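Local coordinates for protein uncharacterized conserved (Bdellovibrio bacteriovorus, PDB 7O21) that probably acts as an L,D-carboxypeptidase of the YkuD family that trims peptidoglycan peptides and is linked to the generation of curved cell shape, at residues A[43-48]-A[177-182]; A[91-96]-A[116-121]. One frame throughout, in Å; residues are numbered along the deposited sequence. Where two conformers were deposited one is given.

How the contacts relate
Both contacts reach the same mixed sheet of the YkuD-type L,D-transpeptidase domain, with centres about 16 Å apart. Contact 1 ties the end of strand 42-47 to the chain leaving strand 172-176, whereas contact 2 joins strand 91-99 to the loop that follows strand 113-116. Strand 172-176 lies between strands 42-47 and 91-99, yet the contacts meet directly where Ile44 CD1 packs 3.9 Å from Leu95 CD1. Along the chain, contact 2 is nested inside the loop closed by contact 1. The predicted nucleophile Cys151 is about 8 Å from Thr116 of contact 2 and about 10 Å from Lys48 of contact 1, measured between side chains.

Contact 1. Residues A[43-48]-A[177-182]; sequences VILVDK and DHVNYV
Lys48 NZ meets Asp177 OD1 at 2.6 Å, nearly along the carboxylate C-O axis, in a hydrogen-bonded salt bridge. The ammonium is gripped further by Thr88 OG1 and Pro89 O, so three oxygens fix its position. In the YkuD-type catalytic domain the bridge joins the end of strand 42-47 to the chain that has just left its neighbour, strand 172-176. Lys48 and Asp177 lie side by side and point the same way; with the lysine chain extended beyond CG, its methylenes run alongside the aspartate and CD comes 3.1 Å from OD1.

One residue earlier, Asp47 turns its carboxylate onto Val179, whose CB sits 3.6 Å from OD2. Placing CG opposite the backbone N (chi1 177°) swings that carboxylate to the 177-182 side. OD1 accepts from the backbone N of Gln50, three residues on, and is also bonded to a water that accepts from Val179 N. OD2 is hydrogen-bonded to two other waters, one of which also reaches Val179 O and the other Tyr181 OH. Water thus mediates the polar contacts of this carboxylate with 177-182. Asp47 OD2 lies at the edge of the Tyr181 ring, near its plane, and Tyr181 OH is also hydrogen-bonded to Lys65 NZ.

Next to these waters the contact is apolar. Pro27 of strand 26-27 touches Leu45, Val179 and Tyr181 alike, and Leu45 reaches across with one methyl, its CD2 lying 4.2 Å from Val179 CG1.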
# COMPACT_ATOMS: atom_id res chain seq x y z
N VAL A 43 -12.39 -8.53 15.38
CA VAL A 43 -11.21 -9.21 14.86
C VAL A 43 -11.65 -10.56 14.33
O VAL A 43 -12.40 -11.27 15.02
CB VAL A 43 -10.16 -9.41 15.97
CG1 VAL A 43 -9.08 -10.39 15.52
CG2 VAL A 43 -9.54 -8.07 16.38
N ILE A 44 -11.20 -10.93 13.14
CA ILE A 44 -11.47 -12.25 12.58
C ILE A 44 -10.27 -13.15 12.85
O ILE A 44 -9.12 -12.75 12.61
CB ILE A 44 -11.77 -12.16 11.08
CG1 ILE A 44 -13.08 -11.39 10.85
CG2 ILE A 44 -11.83 -13.57 10.48
CD1 ILE A 44 -13.35 -11.10 9.39
N LEU A 45 -10.53 -14.36 13.37
CA LEU A 45 -9.48 -15.31 13.71
C LEU A 45 -9.71 -16.59 12.91
O LEU A 45 -10.79 -17.18 12.99
CB LEU A 45 -9.50 -15.64 15.21
CG LEU A 45 -8.58 -16.78 15.63
CD1 LEU A 45 -7.14 -16.39 15.45
CD2 LEU A 45 -8.87 -17.17 17.09
N VAL A 46 -8.71 -16.99 12.13
CA VAL A 46 -8.79 -18.20 11.30
C VAL A 46 -7.88 -19.26 11.90
O VAL A 46 -6.67 -19.04 12.06
CB VAL A 46 -8.41 -17.92 9.84
CG1 VAL A 46 -8.53 -19.20 9.00
CG2 VAL A 46 -9.26 -16.80 9.26
N ASP A 47 -8.45 -20.42 12.22
CA ASP A 47 -7.74 -21.54 12.84
C ASP A 47 -7.66 -22.62 11.76
O ASP A 47 -8.64 -23.33 11.51
CB ASP A 47 -8.56 -21.99 14.05
CG ASP A 47 -7.98 -23.20 14.75
OD1 ASP A 47 -7.15 -23.93 14.17
OD2 ASP A 47 -8.39 -23.41 15.91
N LYS A 48 -6.50 -22.73 11.10
CA LYS A 48 -6.38 -23.67 9.99
C LYS A 48 -6.60 -25.11 10.45
O LYS A 48 -7.27 -25.89 9.76
CB LYS A 48 -5.03 -23.56 9.30
CG LYS A 48 -4.75 -22.22 8.64
CD LYS A 48 -3.41 -22.30 7.91
CE LYS A 48 -3.02 -20.99 7.27
NZ LYS A 48 -1.58 -21.04 6.86
N ASP A 177 -1.89 -21.22 11.64
CA ASP A 177 -1.91 -22.66 11.42
C ASP A 177 -2.51 -23.37 12.62
O ASP A 177 -3.24 -24.36 12.48
CB ASP A 177 -0.50 -23.19 11.16
CG ASP A 177 0.07 -22.77 9.82
OD1 ASP A 177 -0.57 -21.99 9.09
OD2 ASP A 177 1.19 -23.22 9.48
N HIS A 178 -2.21 -22.87 13.82
CA HIS A 178 -2.67 -23.48 15.05
C HIS A 178 -3.16 -22.35 15.95
O HIS A 178 -2.74 -21.21 15.80
CB HIS A 178 -1.51 -24.27 15.67
CG HIS A 178 -1.07 -25.43 14.83
ND1 HIS A 178 -1.79 -26.61 14.75
CD2 HIS A 178 -0.02 -25.57 13.98
CE1 HIS A 178 -1.18 -27.43 13.91
NE2 HIS A 178 -0.11 -26.83 13.43
N VAL A 179 -4.10 -22.66 16.85
CA VAL A 179 -4.61 -21.70 17.83
C VAL A 179 -4.56 -22.36 19.21
O VAL A 179 -5.15 -23.42 19.41
CB VAL A 179 -6.03 -21.23 17.51
CG1 VAL A 179 -6.56 -20.33 18.63
CG2 VAL A 179 -6.06 -20.50 16.18
N ASN A 180 -3.85 -21.73 20.15
CA ASN A 180 -3.73 -22.23 21.52
C ASN A 180 -4.78 -21.53 22.37
O ASN A 180 -4.70 -20.32 22.60
CB ASN A 180 -2.33 -21.95 22.06
CG ASN A 180 -2.17 -22.34 23.52
OD1 ASN A 180 -2.79 -23.29 24.00
ND2 ASN A 180 -1.34 -21.59 24.24
N TYR A 181 -5.77 -22.29 22.85
CA TYR A 181 -6.81 -21.73 23.71
C TYR A 181 -6.42 -21.92 25.17
O TYR A 181 -6.08 -23.03 25.59
CB TYR A 181 -8.14 -22.43 23.43
CG TYR A 181 -8.83 -21.91 22.20
CD1 TYR A 181 -9.69 -20.82 22.27
CD2 TYR A 181 -8.64 -22.52 20.96
CE1 TYR A 181 -10.33 -20.35 21.14
CE2 TYR A 181 -9.28 -22.04 19.82
CZ TYR A 181 -10.12 -20.96 19.92
OH TYR A 181 -10.77 -20.47 18.81
N VAL A 182 -6.46 -20.83 25.94
CA VAL A 182 -6.04 -20.84 27.33
C VAL A 182 -7.17 -20.33 28.22
O VAL A 182 -8.15 -19.76 27.76
CB VAL A 182 -4.75 -20.04 27.55
CG1 VAL A 182 -3.63 -20.65 26.72
CG2 VAL A 182 -4.97 -18.58 27.18
O HOH W 1 -5.78 -24.95 16.46
O HOH W 2 -10.61 -21.81 16.64
O HOH W 3 -7.41 -24.73 18.09

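Contact 2. Residues A[91-96]-A[116-121]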
# COMPACT_ATOMS: atom_id res chain seq x y z
N GLY A 91 -0.14 -15.34 9.55
CA GLY A 91 0.29 -14.05 10.03
C GLY A 91 -0.86 -13.18 10.50
O GLY A 91 -2.00 -13.64 10.68
N ILE A 92 -0.52 -11.91 10.68
CA ILE A 92 -1.37 -10.93 11.34
C ILE A 92 -1.66 -9.87 10.29
O ILE A 92 -0.79 -9.04 9.98
CB ILE A 92 -0.64 -10.31 12.55
CG1 ILE A 92 -0.19 -11.38 13.55
CG2 ILE A 92 -1.54 -9.29 13.25
CD1 ILE A 92 0.88 -10.88 14.54
N TYR A 93 -2.89 -9.88 9.75
CA TYR A 93 -3.23 -9.06 8.59
C TYR A 93 -4.43 -8.18 8.88
O TYR A 93 -5.06 -8.24 9.94
CB TYR A 93 -3.51 -9.96 7.37
CG TYR A 93 -2.29 -10.78 7.07
CD1 TYR A 93 -1.16 -10.19 6.52
CD2 TYR A 93 -2.24 -12.12 7.41
CE1 TYR A 93 -0.02 -10.93 6.30
CE2 TYR A 93 -1.10 -12.87 7.18
CZ TYR A 93 0.01 -12.26 6.63
OH TYR A 93 1.16 -12.99 6.41
N PHE A 94 -4.72 -7.28 7.95
CA PHE A 94 -5.88 -6.35 8.00
C PHE A 94 -6.61 -6.46 6.66
O PHE A 94 -5.96 -6.65 5.65
CB PHE A 94 -5.41 -4.90 8.26
CG PHE A 94 -4.86 -4.61 9.64
CD1 PHE A 94 -3.56 -4.96 10.00
CD2 PHE A 94 -5.64 -4.01 10.62
CE1 PHE A 94 -3.09 -4.73 11.28
CE2 PHE A 94 -5.17 -3.78 11.89
CZ PHE A 94 -3.88 -4.13 12.22
N LEU A 95 -7.93 -6.43 6.67
CA LEU A 95 -8.72 -6.47 5.45
C LEU A 95 -8.79 -5.09 4.82
O LEU A 95 -9.03 -4.09 5.51
CB LEU A 95 -10.11 -6.99 5.76
CG LEU A 95 -10.05 -8.42 6.33
CD1 LEU A 95 -11.29 -8.74 7.14
CD2 LEU A 95 -9.82 -9.43 5.21
N GLN A 96 -8.58 -5.03 3.51
CA GLN A 96 -8.43 -3.74 2.81
C GLN A 96 -9.59 -3.35 1.89
O GLN A 96 -10.01 -2.23 1.99
CB GLN A 96 -7.13 -3.77 2.02
CG GLN A 96 -5.88 -3.95 2.86
CD GLN A 96 -4.61 -3.65 2.10
OE1 GLN A 96 -4.32 -4.26 1.08
NE2 GLN A 96 -3.86 -2.67 2.56
N THR A 116 -6.40 -8.55 1.58
CA THR A 116 -5.59 -8.30 2.77
C THR A 116 -4.38 -7.43 2.43
O THR A 116 -4.14 -7.07 1.27
CB THR A 116 -5.10 -9.60 3.41
OG1 THR A 116 -4.08 -10.19 2.58
CG2 THR A 116 -6.25 -10.60 3.65
N ASN A 117 -3.61 -7.10 3.46
CA ASN A 117 -2.34 -6.41 3.29
C ASN A 117 -1.17 -7.38 3.16
O ASN A 117 -0.02 -6.95 3.29
CB ASN A 117 -2.10 -5.40 4.42
CG ASN A 117 -1.94 -6.07 5.77
OD1 ASN A 117 -2.60 -7.04 6.07
ND2 ASN A 117 -1.00 -5.56 6.58
N TYR A 118 -1.42 -8.66 2.93
CA TYR A 118 -0.31 -9.57 2.69
C TYR A 118 0.42 -9.16 1.42
O TYR A 118 -0.22 -8.91 0.39
CB TYR A 118 -0.79 -11.02 2.53
CG TYR A 118 0.35 -11.95 2.17
CD1 TYR A 118 1.10 -12.56 3.16
CD2 TYR A 118 0.69 -12.19 0.84
CE1 TYR A 118 2.17 -13.40 2.84
CE2 TYR A 118 1.75 -13.02 0.52
CZ TYR A 118 2.48 -13.62 1.52
OH TYR A 118 3.54 -14.45 1.23
N PRO A 119 1.76 -9.14 1.42
CA PRO A 119 2.66 -9.44 2.55
C PRO A 119 2.84 -8.23 3.47
O PRO A 119 2.99 -7.11 2.98
CB PRO A 119 3.98 -9.78 1.84
CG PRO A 119 3.95 -8.91 0.60
CD PRO A 119 2.50 -8.92 0.17
N ASN A 120 2.78 -8.45 4.78
CA ASN A 120 2.96 -7.36 5.74
C ASN A 120 4.45 -7.13 6.00
O ASN A 120 5.32 -7.74 5.38
CB ASN A 120 2.13 -7.59 7.01
CG ASN A 120 2.66 -8.73 7.86
OD1 ASN A 120 3.81 -9.17 7.74
ND2 ASN A 120 1.83 -9.21 8.76
N LEU A 121 4.75 -6.25 6.95
CA LEU A 121 6.15 -5.89 7.17
C LEU A 121 6.96 -7.06 7.71
O LEU A 121 8.16 -7.15 7.41
CB LEU A 121 6.24 -4.68 8.10
CG LEU A 121 5.91 -3.30 7.50
CD1 LEU A 121 6.17 -2.20 8.53
CD2 LEU A 121 6.69 -3.03 6.21
O HOH W 4 2.34 -11.50 10.40
O HOH W 5 -0.44 -6.41 9.27
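The side chains of Tyr93 and Tyr118 lie side by side, pointing the same way, their ring centroids 5.8 Å apart and planes inclined at 66°, an oblique pair. Tyr93 CE1 and OH lie at the edge of the Tyr118 ring, one of whose faces carries Pro119 CB over its centre, just after a cis peptide bond. The Tyr93 ring has Asn117 OD1 at its own edge, in plane, while the Asn120 side chain crosses that of Tyr93 at about a right angle, its amide plane 29° from the ring and ND2 3.5 Å from CE1.

Two asparagines supply side-chain bonds to the strand backbone. Asn117 OD1 accepts from Phe94 N at 2.8 Å in a fairly straight bond (162°), the donor standing above the carbonyl plane; CG sits between the backbone N and the carbonyl carbon, which brings OD1 to Phe94 N. Asn117 N returns a weak bond to Phe94 O. Asn120 ND2 donates to Ile92 O at 2.9 Å, the acceptor in its amide plane but the donor above the Ile92 carbonyl plane. Two waters add indirect links to Ile92: one joins Asn117 ND2 to Ile92 O, the other Asn120 ND2 to Ile92 N.

Thr116 OG1 accepts from Tyr118 N at 3.1 Å, closing an ST turn, and is also hydrogen-bonded to the carbonyl O of Ile133. Asn120 is the N-cap of helix 121-126, its OD1 bonded to Asp123 N, and Tyr93 OH bonds to the Asp123 carboxylate. The loop leads from strand 113-116 into that helix while gripping strand 91-99, whose other neighbour in the sheet is strand 172-176.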